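Local coordinates for putative hyaluronoglucosaminidase (Clostridium perfringens, PDB 6PWI), which probably removes N-acetylhexosamine residues from glycans as a family 84 glycoside hydrolase, this chain holding the N-terminal and catalytic portions of a longer, probably cell-wall-anchored protein, at residues G185-P190 and A214-Q219; Y220-W225 and T254-L259; E227-E232 and I279-Q284; G289-G294 and G322-F327. One frame throughout, in Å; residues are numbered along the deposited sequence.

Contact 1 of 4, residues G185-P190 and A214-Q219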
loop_
_atom_site.group_PDB
_atom_site.type_symbol
_atom_site.label_atom_id
_atom_site.label_comp_id
_atom_site.label_asym_id
_atom_site.label_seq_id
_atom_site.Cartn_x
_atom_site.Cartn_y
_atom_site.Cartn_z
ATOM N N GLY A 185 -1.668 -9.816 6.857
ATOM C CA GLY A 185 -1.489 -10.222 8.244
ATOM C C GLY A 185 -2.650 -9.837 9.161
ATOM O O GLY A 185 -2.445 -9.604 10.353
ATOM N N TYR A 186 -3.869 -9.802 8.609
ATOM C CA TYR A 186 -5.063 -9.461 9.366
ATOM C C TYR A 186 -5.827 -10.737 9.721
ATOM O O TYR A 186 -5.508 -11.798 9.205
ATOM C CB TYR A 186 -5.954 -8.563 8.510
ATOM C CG TYR A 186 -6.304 -9.168 7.175
ATOM C CD1 TYR A 186 -7.334 -10.090 7.052
ATOM C CD2 TYR A 186 -5.584 -8.839 6.035
ATOM C CE1 TYR A 186 -7.653 -10.653 5.824
ATOM C CE2 TYR A 186 -5.890 -9.395 4.803
ATOM C CZ TYR A 186 -6.926 -10.305 4.699
ATOM O OH TYR A 186 -7.222 -10.856 3.489
ATOM N N TYR A 187 -6.842 -10.619 10.588
ATOM C CA TYR A 187 -7.815 -11.670 10.847
ATOM C C TYR A 187 -9.009 -11.468 9.925
ATOM O O TYR A 187 -9.653 -10.425 9.956
ATOM C CB TYR A 187 -8.287 -11.640 12.302
ATOM C CG TYR A 187 -7.195 -11.845 13.323
ATOM C CD1 TYR A 187 -6.912 -13.112 13.823
ATOM C CD2 TYR A 187 -6.430 -10.777 13.788
ATOM C CE1 TYR A 187 -5.901 -13.311 14.755
ATOM C CE2 TYR A 187 -5.416 -10.960 14.719
ATOM C CZ TYR A 187 -5.152 -12.232 15.205
ATOM O OH TYR A 187 -4.161 -12.426 16.127
ATOM N N GLY A 188 -9.292 -12.463 9.087
ATOM C CA GLY A 188 -10.353 -12.305 8.113
ATOM C C GLY A 188 -10.229 -13.308 6.974
ATOM O O GLY A 188 -9.488 -14.287 7.079
ATOM N N ILE A 189 -10.990 -13.053 5.901
ATOM C CA ILE A 189 -10.985 -13.888 4.715
ATOM C C ILE A 189 -9.707 -13.584 3.935
ATOM O O ILE A 189 -9.413 -12.424 3.643
ATOM C CB ILE A 189 -12.254 -13.637 3.878
ATOM C CG1 ILE A 189 -13.524 -13.953 4.677
ATOM C CG2 ILE A 189 -12.191 -14.396 2.564
ATOM C CD1 ILE A 189 -14.807 -13.593 3.969
ATOM N N PRO A 190 -8.902 -14.613 3.583
ATOM C CA PRO A 190 -7.649 -14.381 2.866
ATOM C C PRO A 190 -7.928 -13.824 1.473
ATOM O O PRO A 190 -9.001 -14.039 0.911
ATOM C CB PRO A 190 -7.006 -15.776 2.802
ATOM C CG PRO A 190 -8.163 -16.743 2.952
ATOM C CD PRO A 190 -9.163 -16.040 3.845
ATOM N N ALA A 214 1.692 -13.740 5.019
ATOM C CA ALA A 214 1.492 -14.259 6.366
ATOM C C ALA A 214 0.015 -14.573 6.642
ATOM O O ALA A 214 -0.489 -14.282 7.729
ATOM C CB ALA A 214 2.056 -13.280 7.371
ATOM N N PRO A 215 -0.730 -15.210 5.708
ATOM C CA PRO A 215 -2.162 -15.441 5.910
ATOM C C PRO A 215 -2.373 -16.467 7.019
ATOM O O PRO A 215 -1.686 -17.484 7.062
ATOM C CB PRO A 215 -2.653 -15.986 4.562
ATOM C CG PRO A 215 -1.411 -16.582 3.910
ATOM C CD PRO A 215 -0.232 -15.798 4.452
ATOM N N LYS A 216 -3.335 -16.192 7.906
ATOM C CA LYS A 216 -3.434 -16.892 9.181
ATOM C C LYS A 216 -4.004 -18.299 9.017
ATOM O O LYS A 216 -3.899 -19.106 9.933
ATOM C CB LYS A 216 -4.215 -16.058 10.200
ATOM C CG LYS A 216 -3.416 -14.918 10.806
ATOM C CD LYS A 216 -4.264 -13.865 11.455
ATOM C CE LYS A 216 -3.489 -12.586 11.701
ATOM N NZ LYS A 216 -2.354 -12.802 12.628
ATOM N N ASP A 217 -4.574 -18.591 7.845
ATOM C CA ASP A 217 -5.298 -19.831 7.622
ATOM C C ASP A 217 -4.395 -20.878 6.971
ATOM O O ASP A 217 -4.814 -22.016 6.782
ATOM C CB ASP A 217 -6.561 -19.588 6.790
ATOM C CG ASP A 217 -6.317 -19.417 5.293
ATOM O OD1 ASP A 217 -5.535 -18.507 4.909
ATOM O OD2 ASP A 217 -6.916 -20.194 4.513
ATOM N N ASP A 218 -3.168 -20.493 6.604
ATOM C CA ASP A 218 -2.270 -21.413 5.928
ATOM C C ASP A 218 -1.606 -22.318 6.961
ATOM O O ASP A 218 -0.701 -21.901 7.679
ATOM C CB ASP A 218 -1.257 -20.673 5.052
ATOM C CG ASP A 218 -0.363 -21.582 4.225
ATOM O OD1 ASP A 218 -0.341 -22.804 4.485
ATOM O OD2 ASP A 218 0.306 -21.059 3.315
ATOM N N GLN A 219 -2.052 -23.576 6.996
ATOM C CA GLN A 219 -1.572 -24.546 7.964
ATOM C C GLN A 219 -0.076 -24.815 7.774
ATOM O O GLN A 219 0.574 -25.323 8.675
ATOM C CB GLN A 219 -2.401 -25.834 7.884
ATOM C CG GLN A 219 -3.837 -25.692 8.379
ATOM C CD GLN A 219 -4.004 -24.971 9.702
ATOM O OE1 GLN A 219 -3.339 -25.263 10.700
ATOM N NE2 GLN A 219 -4.925 -24.020 9.727
HETATM O O HOH W 1 -3.992 -13.343 7.467
#
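Gly-185 and Ala-214, with CA atoms 5.4 Å apart, mark the closest approach of two irregular backbones, after which 214-219 turns away through a type I beta turn running from Pro-215 to Asp-218. A water joins the main chains, donating to Tyr-186 O (2.8 Å) and accepting from Lys-216 N (3.0 Å). Most of the side-chain contact falls to Lys-216, whose aliphatic chain crosses one face of the Tyr-187 ring. Its CE lies over the middle of that ring, 3.8 Å from the centroid and 5° off the normal, as a CH-pi contact. The bend at the last torsion (chi4 -62°) keeps NZ above the same face in a cation-pi interaction, 4.2 Å from the centroid. Both segments are loops following the first two strands of a (beta/alpha)8 barrel, 179-184 and 210-213, so the contact sits at the C-terminal mouth of the barrel, where enzymes of this fold keep their active sites. Consistent with this, the side chains of Lys-216 and Asp-299, the predicted proton donor, are about 7 Å apart, and an ethanediol molecule is bound beside Tyr-187. The 185-190 loop is anchored further by Asp-397 and Asn-424, which accept from the backbone N of Tyr-187 and Gly-185. At the other end of 185-190, the side chains of Asp-217 and Pro-190 cross at about a right angle, with Asp-217 OD1 3.7 Å from Pro-190 CG.

Contact 2 of 4, residues Y220-W225 and T254-L259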
loop_
_atom_site.group_PDB
_atom_site.type_symbol
_atom_site.label_atom_id
_atom_site.label_comp_id
_atom_site.label_asym_id
_atom_site.label_seq_id
_atom_site.Cartn_x
_atom_site.Cartn_y
_atom_site.Cartn_z
ATOM N N TYR A 220 0.486 -24.471 6.612
ATOM C CA TYR A 220 1.813 -24.970 6.281
ATOM C C TYR A 220 2.909 -23.968 6.623
ATOM O O TYR A 220 4.083 -24.310 6.535
ATOM C CB TYR A 220 1.875 -25.471 4.838
ATOM C CG TYR A 220 0.999 -26.674 4.610
ATOM C CD1 TYR A 220 1.429 -27.948 4.954
ATOM C CD2 TYR A 220 -0.286 -26.532 4.103
ATOM C CE1 TYR A 220 0.612 -29.055 4.778
ATOM C CE2 TYR A 220 -1.115 -27.625 3.922
ATOM C CZ TYR A 220 -0.664 -28.891 4.258
ATOM O OH TYR A 220 -1.489 -29.961 4.062
ATOM N N HIS A 221 2.526 -22.748 7.011
ATOM C CA HIS A 221 3.503 -21.751 7.421
ATOM C C HIS A 221 3.519 -21.678 8.946
ATOM O O HIS A 221 4.254 -20.894 9.542
ATOM C CB HIS A 221 3.236 -20.413 6.712
ATOM C CG HIS A 221 2.315 -19.501 7.448
ATOM N ND1 HIS A 221 1.032 -19.868 7.789
ATOM C CD2 HIS A 221 2.486 -18.246 7.915
ATOM C CE1 HIS A 221 0.452 -18.884 8.442
ATOM N NE2 HIS A 221 1.323 -17.875 8.533
ATOM N N SER A 222 2.715 -22.541 9.570
ATOM C CA SER A 222 2.416 -22.447 10.987
ATOM C C SER A 222 1.644 -23.694 11.403
ATOM O O SER A 222 0.653 -24.032 10.761
ATOM C CB SER A 222 1.596 -21.202 11.244
ATOM O OG SER A 222 1.182 -21.130 12.597
ATOM N N LEU A 223 2.077 -24.354 12.484
ATOM C CA LEU A 223 1.426 -25.557 13.002
ATOM C C LEU A 223 1.884 -26.796 12.235
ATOM O O LEU A 223 2.424 -27.723 12.830
ATOM C CB LEU A 223 -0.107 -25.433 13.014
ATOM C CG LEU A 223 -0.769 -25.323 14.392
ATOM C CD1 LEU A 223 -2.284 -25.225 14.265
ATOM C CD2 LEU A 223 -0.399 -26.499 15.286
ATOM N N LYS A 224 1.660 -26.808 10.919
ATOM C CA LYS A 224 2.155 -27.878 10.070
ATOM C C LYS A 224 3.377 -27.385 9.300
ATOM O O LYS A 224 3.597 -27.788 8.161
ATOM C CB LYS A 224 1.069 -28.364 9.099
ATOM C CG LYS A 224 -0.136 -29.065 9.718
ATOM C CD LYS A 224 -0.830 -29.984 8.728
ATOM C CE LYS A 224 -2.152 -30.542 9.213
ATOM N NZ LYS A 224 -3.263 -29.576 9.020
ATOM N N TRP A 225 4.181 -26.525 9.937
ATOM C CA TRP A 225 5.324 -25.931 9.260
ATOM C C TRP A 225 6.359 -26.986 8.878
ATOM O O TRP A 225 7.142 -26.765 7.957
ATOM C CB TRP A 225 5.945 -24.784 10.067
ATOM C CG TRP A 225 6.547 -25.169 11.384
ATOM C CD1 TRP A 225 5.963 -25.040 12.611
ATOM C CD2 TRP A 225 7.861 -25.710 11.623
ATOM N NE1 TRP A 225 6.815 -25.469 13.594
ATOM C CE2 TRP A 225 7.985 -25.892 13.019
ATOM C CE3 TRP A 225 8.939 -26.070 10.803
ATOM C CZ2 TRP A 225 9.143 -26.409 13.606
ATOM C CZ3 TRP A 225 10.082 -26.578 11.384
ATOM C CH2 TRP A 225 10.181 -26.747 12.767
ATOM N N THR A 254 6.734 -16.523 5.077
ATOM C CA THR A 254 6.930 -16.404 6.520
ATOM C C THR A 254 6.572 -17.707 7.236
ATOM O O THR A 254 5.850 -18.536 6.688
ATOM C CB THR A 254 6.113 -15.249 7.123
ATOM O OG1 THR A 254 4.727 -15.451 6.839
ATOM C CG2 THR A 254 6.564 -13.891 6.633
ATOM N N ILE A 255 7.047 -17.845 8.483
ATOM C CA ILE A 255 6.860 -19.052 9.277
ATOM C C ILE A 255 6.675 -18.688 10.753
ATOM O O ILE A 255 7.278 -17.732 11.235
ATOM C CB ILE A 255 8.037 -20.027 9.054
ATOM C CG1 ILE A 255 7.813 -21.367 9.756
ATOM C CG2 ILE A 255 9.373 -19.398 9.438
ATOM C CD1 ILE A 255 8.704 -22.477 9.230
ATOM N N HIS A 256 5.837 -19.461 11.462
ATOM C CA HIS A 256 5.672 -19.374 12.907
ATOM C C HIS A 256 6.236 -20.629 13.569
ATOM O O HIS A 256 5.486 -21.559 13.846
ATOM C CB HIS A 256 4.184 -19.308 13.274
ATOM C CG HIS A 256 3.522 -18.039 12.868
ATOM N ND1 HIS A 256 3.225 -17.043 13.778
ATOM C CD2 HIS A 256 3.106 -17.596 11.660
ATOM C CE1 HIS A 256 2.647 -16.040 13.146
ATOM N NE2 HIS A 256 2.567 -16.353 11.843
ATOM N N PRO A 257 7.557 -20.728 13.830
ATOM C CA PRO A 257 8.120 -21.941 14.425
ATOM C C PRO A 257 8.208 -22.046 15.949
ATOM O O PRO A 257 8.847 -22.965 16.454
ATOM C CB PRO A 257 9.539 -21.910 13.853
ATOM C CG PRO A 257 9.881 -20.440 13.827
ATOM C CD PRO A 257 8.585 -19.738 13.481
ATOM N N PHE A 258 7.563 -21.137 16.689
ATOM C CA PHE A 258 7.758 -21.124 18.131
ATOM C C PHE A 258 6.444 -21.363 18.865
ATOM O O PHE A 258 6.296 -20.945 20.012
ATOM C CB PHE A 258 8.401 -19.818 18.606
ATOM C CG PHE A 258 9.704 -19.454 17.940
ATOM C CD1 PHE A 258 10.863 -20.169 18.207
ATOM C CD2 PHE A 258 9.772 -18.386 17.060
ATOM C CE1 PHE A 258 12.060 -19.832 17.596
ATOM C CE2 PHE A 258 10.972 -18.046 16.453
ATOM C CZ PHE A 258 12.114 -18.771 16.721
ATOM N N LEU A 259 5.503 -22.048 18.210
ATOM C CA LEU A 259 4.260 -22.404 18.880
ATOM C C LEU A 259 4.528 -23.529 19.882
ATOM O O LEU A 259 5.688 -23.906 20.081
ATOM C CB LEU A 259 3.210 -22.789 17.831
ATOM C CG LEU A 259 2.865 -21.703 16.810
ATOM C CD1 LEU A 259 1.973 -22.257 15.711
ATOM C CD2 LEU A 259 2.211 -20.500 17.470
HETATM O O HOH W 2 5.548 -23.495 15.711
#
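A single backbone hydrogen bond, from His-256 N to His-221 O (2.9 Å, 158° at the hydrogen), joins the loop 220-225 to the C-terminal end of strand 250-255 in a contact otherwise made mostly of side-chain packing, with one bridging water. It lies at the active-site end of the (beta/alpha)8 barrel, where the loop leaving the second strand folds against the end of the third. The same His-221 O also receives a CA-H...O contact from Ile-255. The two histidines run side by side in the same direction with nearly perpendicular planes (89°), and His-221 NE2 comes 3.6 Å from His-256 CD2. Each is steadied from outside the contact: His-221 ND1 bonds to Asp-218 O and His-256 ND1 to OD1 of Asp-299, the predicted proton donor, an arrangement consistent with His-256 helping to orient that carboxylate. Thr-254 O meets the His-221 ring at its edge, near the ring plane. Further along, Trp-225 packs its CB on Ile-255 CD1 (3.7 Å), while Pro-257 CA lies over a face of the indole five-membered ring as a CH-pi contact, 4.2 Å from its centroid. Ile-278 of helix 268-286 touches the side chains of Trp-225, Ile-255 and Pro-257, extending this apolar patch. The water donates to His-256 O (2.7 Å), accepts from Leu-259 N (2.9 Å) and takes a weak bond from Trp-225 NE1 (3.2 Å).

Contact 3 of 4, residues E227-E232 and I279-Q284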
loop_
_atom_site.group_PDB
_atom_site.type_symbol
_atom_site.label_atom_id
_atom_site.label_comp_id
_atom_site.label_asym_id
_atom_site.label_seq_id
_atom_site.Cartn_x
_atom_site.Cartn_y
_atom_site.Cartn_z
ATOM N N GLU A 227 5.745 -30.022 7.688
ATOM C CA GLU A 227 5.309 -30.779 6.527
ATOM C C GLU A 227 5.462 -29.941 5.260
ATOM O O GLU A 227 5.059 -28.781 5.230
ATOM C CB GLU A 227 3.862 -31.231 6.727
ATOM C CG GLU A 227 3.660 -31.984 8.034
ATOM C CD GLU A 227 2.227 -32.362 8.372
ATOM O OE1 GLU A 227 1.344 -32.218 7.491
ATOM O OE2 GLU A 227 1.995 -32.804 9.518
ATOM N N PRO A 228 6.040 -30.491 4.168
ATOM C CA PRO A 228 6.071 -29.779 2.891
ATOM C C PRO A 228 4.665 -29.380 2.438
ATOM O O PRO A 228 3.686 -30.044 2.767
ATOM C CB PRO A 228 6.686 -30.802 1.920
ATOM C CG PRO A 228 7.479 -31.744 2.805
ATOM C CD PRO A 228 6.715 -31.800 4.111
ATOM N N TYR A 229 4.578 -28.269 1.699
ATOM C CA TYR A 229 3.348 -27.853 1.045
ATOM C C TYR A 229 2.929 -28.947 0.064
ATOM O O TYR A 229 3.777 -29.498 -0.630
ATOM C CB TYR A 229 3.581 -26.556 0.258
ATOM C CG TYR A 229 3.355 -25.260 1.002
ATOM C CD1 TYR A 229 2.072 -24.784 1.234
ATOM C CD2 TYR A 229 4.421 -24.491 1.443
ATOM C CE1 TYR A 229 1.849 -23.592 1.906
ATOM C CE2 TYR A 229 4.215 -23.297 2.120
ATOM C CZ TYR A 229 2.925 -22.844 2.354
ATOM O OH TYR A 229 2.707 -21.677 3.030
ATOM N N PRO A 230 1.626 -29.315 -0.013
ATOM C CA PRO A 230 1.111 -30.115 -1.128
ATOM C C PRO A 230 1.517 -29.510 -2.470
ATOM O O PRO A 230 1.641 -28.292 -2.592
ATOM C CB PRO A 230 -0.414 -29.964 -0.984
ATOM C CG PRO A 230 -0.642 -29.761 0.497
ATOM C CD PRO A 230 0.588 -29.020 0.989
ATOM N N ALA A 231 1.689 -30.374 -3.476
ATOM C CA ALA A 231 2.148 -29.970 -4.797
ATOM C C ALA A 231 1.231 -28.917 -5.430
ATOM O O ALA A 231 1.737 -27.963 -6.020
ATOM C CB ALA A 231 2.334 -31.172 -5.687
ATOM N N GLU A 232 -0.102 -29.085 -5.326
ATOM C CA GLU A 232 -1.014 -28.122 -5.933
ATOM C C GLU A 232 -0.812 -26.755 -5.280
ATOM O O GLU A 232 -0.776 -25.744 -5.981
ATOM C CB GLU A 232 -2.484 -28.555 -5.884
ATOM N N ILE A 279 14.834 -25.904 7.590
ATOM C CA ILE A 279 15.683 -25.641 6.442
ATOM C C ILE A 279 15.112 -26.362 5.221
ATOM O O ILE A 279 15.147 -25.825 4.117
ATOM C CB ILE A 279 17.156 -25.994 6.750
ATOM C CG1 ILE A 279 17.817 -24.892 7.585
ATOM C CG2 ILE A 279 17.948 -26.280 5.475
ATOM C CD1 ILE A 279 19.128 -25.290 8.213
ATOM N N ALA A 280 14.557 -27.562 5.424
ATOM C CA ALA A 280 13.949 -28.287 4.320
ATOM C C ALA A 280 12.792 -27.458 3.765
ATOM O O ALA A 280 12.690 -27.253 2.556
ATOM C CB ALA A 280 13.503 -29.661 4.762
ATOM N N LYS A 281 11.948 -26.959 4.674
ATOM C CA LYS A 281 10.790 -26.171 4.293
ATOM C C LYS A 281 11.234 -24.924 3.532
ATOM O O LYS A 281 10.614 -24.570 2.531
ATOM C CB LYS A 281 9.932 -25.804 5.505
ATOM C CG LYS A 281 8.634 -25.087 5.169
ATOM C CD LYS A 281 7.836 -25.756 4.070
ATOM C CE LYS A 281 6.347 -25.726 4.329
ATOM N NZ LYS A 281 6.027 -26.193 5.701
ATOM N N PHE A 282 12.308 -24.276 4.005
ATOM C CA PHE A 282 12.814 -23.080 3.349
ATOM C C PHE A 282 13.302 -23.441 1.952
ATOM O O PHE A 282 13.084 -22.681 1.009
ATOM C CB PHE A 282 13.894 -22.389 4.187
ATOM C CG PHE A 282 13.407 -21.456 5.272
ATOM C CD1 PHE A 282 12.062 -21.362 5.603
ATOM C CD2 PHE A 282 14.304 -20.681 5.993
ATOM C CE1 PHE A 282 11.631 -20.502 6.603
ATOM C CE2 PHE A 282 13.873 -19.823 6.994
ATOM C CZ PHE A 282 12.537 -19.737 7.301
ATOM N N GLU A 283 13.943 -24.614 1.835
ATOM C CA GLU A 283 14.448 -25.113 0.562
ATOM C C GLU A 283 13.293 -25.310 -0.416
ATOM O O GLU A 283 13.438 -25.009 -1.601
ATOM C CB GLU A 283 15.238 -26.413 0.737
ATOM C CG GLU A 283 16.575 -26.251 1.441
ATOM C CD GLU A 283 17.652 -25.529 0.648
ATOM O OE1 GLU A 283 17.365 -25.100 -0.496
ATOM O OE2 GLU A 283 18.780 -25.398 1.173
ATOM N N GLN A 284 12.150 -25.805 0.087
ATOM C CA GLN A 284 10.983 -26.041 -0.752
ATOM C C GLN A 284 10.500 -24.720 -1.353
ATOM O O GLN A 284 10.248 -24.647 -2.555
ATOM C CB GLN A 284 9.871 -26.784 -0.002
ATOM C CG GLN A 284 8.751 -27.267 -0.920
ATOM C CD GLN A 284 7.459 -27.661 -0.237
ATOM O OE1 GLN A 284 7.130 -27.206 0.858
ATOM N NE2 GLN A 284 6.692 -28.507 -0.902
#
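The side-chain amide of Gln-284 grips the main chain of Tyr-229 with two hydrogen bonds: OE1 accepts from Tyr-229 N (2.9 Å), and NE2 donates to Tyr-229 O (3.1 Å). Both donors lie in the plane of the acceptor carbonyl, on a lone pair, and Tyr-229 O lies close to the Gln-284 amide plane. An extended chain, with CG anti to the backbone N (chi1 -169°), carries the amide across from helix 268-286. One turn earlier, Lys-281 bends at three successive torsions to bring NZ to Glu-227 O (2.8 Å), which it meets from above the carbonyl plane; the same NZ also donates to Trp-225 O and Tyr-220 O. Around these bonds, Lys-281 CE packs 3.7 Å from Tyr-229 CD2, and Pro-228 CB lies 3.6 Å from Gln-284 NE2. The Tyr-229 hydroxyl bonds to Asp-218 and Trp-253. Pro-230, just beyond, is the N-cap of helix 231-247, so the contact ties the approach to one outer helix of the barrel to the next outer helix. Because both long side chains bond to peptide groups, the loop is held by its backbone, and the buried ammonium group is met by three carbonyl oxygens whose dipoles probably offset part of its charge.

Contact 4 of 4, residues G289-G294 and G322-F327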
loop_
_atom_site.group_PDB
_atom_site.type_symbol
_atom_site.label_atom_id
_atom_site.label_comp_id
_atom_site.label_asym_id
_atom_site.label_seq_id
_atom_site.Cartn_x
_atom_site.Cartn_y
_atom_site.Cartn_z
ATOM N N GLY A 289 11.319 -20.156 -6.075
ATOM C CA GLY A 289 11.815 -18.826 -6.415
ATOM C C GLY A 289 11.788 -17.805 -5.271
ATOM O O GLY A 289 12.226 -16.672 -5.455
ATOM N N VAL A 290 11.281 -18.195 -4.096
ATOM C CA VAL A 290 11.291 -17.328 -2.925
ATOM C C VAL A 290 12.737 -17.021 -2.535
ATOM O O VAL A 290 13.557 -17.927 -2.412
ATOM C CB VAL A 290 10.510 -17.940 -1.746
ATOM C CG1 VAL A 290 10.568 -17.047 -0.519
ATOM C CG2 VAL A 290 9.065 -18.248 -2.112
ATOM N N ARG A 291 13.034 -15.733 -2.306
ATOM C CA ARG A 291 14.399 -15.290 -2.051
ATOM C C ARG A 291 14.472 -14.383 -0.817
ATOM O O ARG A 291 15.493 -13.734 -0.585
ATOM C CB ARG A 291 14.980 -14.623 -3.305
ATOM C CG ARG A 291 15.292 -15.584 -4.445
ATOM C CD ARG A 291 16.444 -16.533 -4.153
ATOM N NE ARG A 291 16.720 -17.484 -5.227
ATOM C CZ ARG A 291 16.000 -18.574 -5.508
ATOM N NH1 ARG A 291 16.360 -19.353 -6.511
ATOM N NH2 ARG A 291 14.931 -18.891 -4.796
ATOM N N GLN A 292 13.386 -14.339 -0.030
ATOM C CA GLN A 292 13.350 -13.592 1.220
ATOM C C GLN A 292 12.309 -14.215 2.148
ATOM O O GLN A 292 11.249 -14.647 1.700
ATOM C CB GLN A 292 13.086 -12.103 0.986
ATOM C CG GLN A 292 13.442 -11.245 2.193
ATOM C CD GLN A 292 13.428 -9.753 1.956
ATOM O OE1 GLN A 292 12.910 -9.246 0.956
ATOM N NE2 GLN A 292 14.009 -9.028 2.899
ATOM N N PHE A 293 12.628 -14.243 3.445
ATOM C CA PHE A 293 11.842 -14.984 4.415
ATOM C C PHE A 293 11.607 -14.148 5.672
ATOM O O PHE A 293 12.450 -13.339 6.052
ATOM C CB PHE A 293 12.554 -16.299 4.752
ATOM C CG PHE A 293 12.681 -17.249 3.590
ATOM C CD1 PHE A 293 11.655 -18.130 3.276
ATOM C CD2 PHE A 293 13.821 -17.255 2.798
ATOM C CE1 PHE A 293 11.767 -19.001 2.202
ATOM C CE2 PHE A 293 13.929 -18.121 1.718
ATOM C CZ PHE A 293 12.906 -18.996 1.424
ATOM N N GLY A 294 10.452 -14.369 6.313
ATOM C CA GLY A 294 10.128 -13.787 7.606
ATOM C C GLY A 294 9.929 -14.871 8.661
ATOM O O GLY A 294 9.417 -15.950 8.362
ATOM N N GLY A 322 23.594 -17.342 -0.921
ATOM C CA GLY A 322 24.224 -16.276 -1.683
ATOM C C GLY A 322 23.261 -15.239 -2.263
ATOM O O GLY A 322 23.642 -14.086 -2.434
ATOM N N ASP A 323 22.023 -15.633 -2.588
ATOM C CA ASP A 323 21.117 -14.711 -3.259
ATOM C C ASP A 323 19.814 -14.525 -2.472
ATOM O O ASP A 323 18.788 -14.160 -3.049
ATOM C CB ASP A 323 20.887 -15.122 -4.719
ATOM C CG ASP A 323 20.157 -16.448 -4.880
ATOM O OD1 ASP A 323 20.187 -17.259 -3.930
ATOM O OD2 ASP A 323 19.555 -16.661 -5.952
ATOM N N VAL A 324 19.857 -14.761 -1.155
ATOM C CA VAL A 324 18.682 -14.571 -0.318
ATOM C C VAL A 324 18.829 -13.265 0.465
ATOM O O VAL A 324 19.769 -13.095 1.237
ATOM C CB VAL A 324 18.430 -15.787 0.600
ATOM C CG1 VAL A 324 17.258 -15.568 1.548
ATOM C CG2 VAL A 324 18.213 -17.051 -0.209
ATOM N N TYR A 325 17.879 -12.346 0.261
ATOM C CA TYR A 325 17.846 -11.085 0.981
ATOM C C TYR A 325 17.694 -11.361 2.475
ATOM O O TYR A 325 17.430 -12.493 2.877
ATOM C CB TYR A 325 16.726 -10.192 0.449
ATOM C CG TYR A 325 16.882 -9.729 -0.978
ATOM C CD1 TYR A 325 17.752 -8.699 -1.310
ATOM C CD2 TYR A 325 16.138 -10.302 -2.001
ATOM C CE1 TYR A 325 17.887 -8.260 -2.620
ATOM C CE2 TYR A 325 16.260 -9.875 -3.314
ATOM C CZ TYR A 325 17.136 -8.847 -3.625
ATOM O OH TYR A 325 17.260 -8.420 -4.918
ATOM N N GLU A 326 17.856 -10.313 3.292
ATOM C CA GLU A 326 17.956 -10.480 4.737
ATOM C C GLU A 326 16.597 -10.831 5.334
ATOM O O GLU A 326 15.559 -10.473 4.781
ATOM C CB GLU A 326 18.625 -9.276 5.406
ATOM C CG GLU A 326 18.145 -7.931 4.899
ATOM C CD GLU A 326 19.037 -6.788 5.352
ATOM O OE1 GLU A 326 18.552 -5.918 6.120
ATOM O OE2 GLU A 326 20.221 -6.773 4.946
ATOM N N PHE A 327 16.638 -11.554 6.458
ATOM C CA PHE A 327 15.447 -12.013 7.150
ATOM C C PHE A 327 14.711 -10.855 7.819
ATOM O O PHE A 327 15.304 -9.861 8.244
ATOM C CB PHE A 327 15.799 -13.038 8.230
ATOM C CG PHE A 327 16.125 -14.423 7.732
ATOM C CD1 PHE A 327 15.118 -15.301 7.352
ATOM C CD2 PHE A 327 17.441 -14.863 7.679
ATOM C CE1 PHE A 327 15.422 -16.582 6.911
ATOM C CE2 PHE A 327 17.744 -16.142 7.234
ATOM C CZ PHE A 327 16.736 -16.998 6.851
HETATM O O HOH W 3 15.428 -14.196 4.331
#
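Asp-323 meets Arg-291 in a salt bridge at the N-terminal end of the barrel strands, within a beta-alpha-beta unit of the (beta/alpha)8 barrel, where the loop after helix 304-321 runs beside the approach to strand 293-296 before entering strand 328-330. Arg-291 NE reaches Asp-323 OD2 from above the carboxylate plane (3.0 Å), the two flat groups being 63° apart. Tyr-286 clamps the pair: its OH bonds to Asp-323 OD1 and its carbonyl accepts from Arg-291 NH2, which also donates to Val-290 O. Val-324 follows, placing CG1 at the edge of the Phe-293 ring, 4.0 Å from CD2; that ring is stacked on Phe-282 of helix 268-286. Next, Tyr-325 N donates to Arg-291 O (2.9 Å), and Tyr-325 CB packs 3.7 Å from Gln-292 CD. Glu-326 has its carboxylate bonded to Gln-178 outside the contact, but offers its carbonyl: Gln-292, extended with CG anti to the backbone N (chi1 -163°), delivers NE2 to Glu-326 O at 2.8 Å. This bond is nearly straight (162° at the hydrogen) and lies in the carbonyl plane. At Phe-327, just before strand 328-330, CE1 touches Phe-293 CB at 3.6 Å and the CA-H points to Phe-293 O. A water that accepts from Phe-293 N and donates to Tyr-325 O (3.0 Å) also lies over one face of the Phe-327 ring, offset toward the rim.

From the N terminus, contact 1 closes the first loop, around helix 193-204 and strand 210-213, before contact 2 opens. Contacts 2 and 3 cross: 227-232 lies within the loop that contact 2 closes, whereas 279-284 follows it, so contact 3 closes a loop holding helix 231-247, strand 250-255 and the first part of helix 268-286. Contact 4 comes last, in series, closing around helix 304-321. Contacts 1 and 2 adjoin at the mouth of the barrel, and the loop of contact 1 runs on to contact 3. Contacts 2 and 4 are joined through neighbouring strands by the probable hydrogen bond Ile-255 N to Gly-294 O. Phe-282 of contact 3 packs on Phe-327 of contact 4.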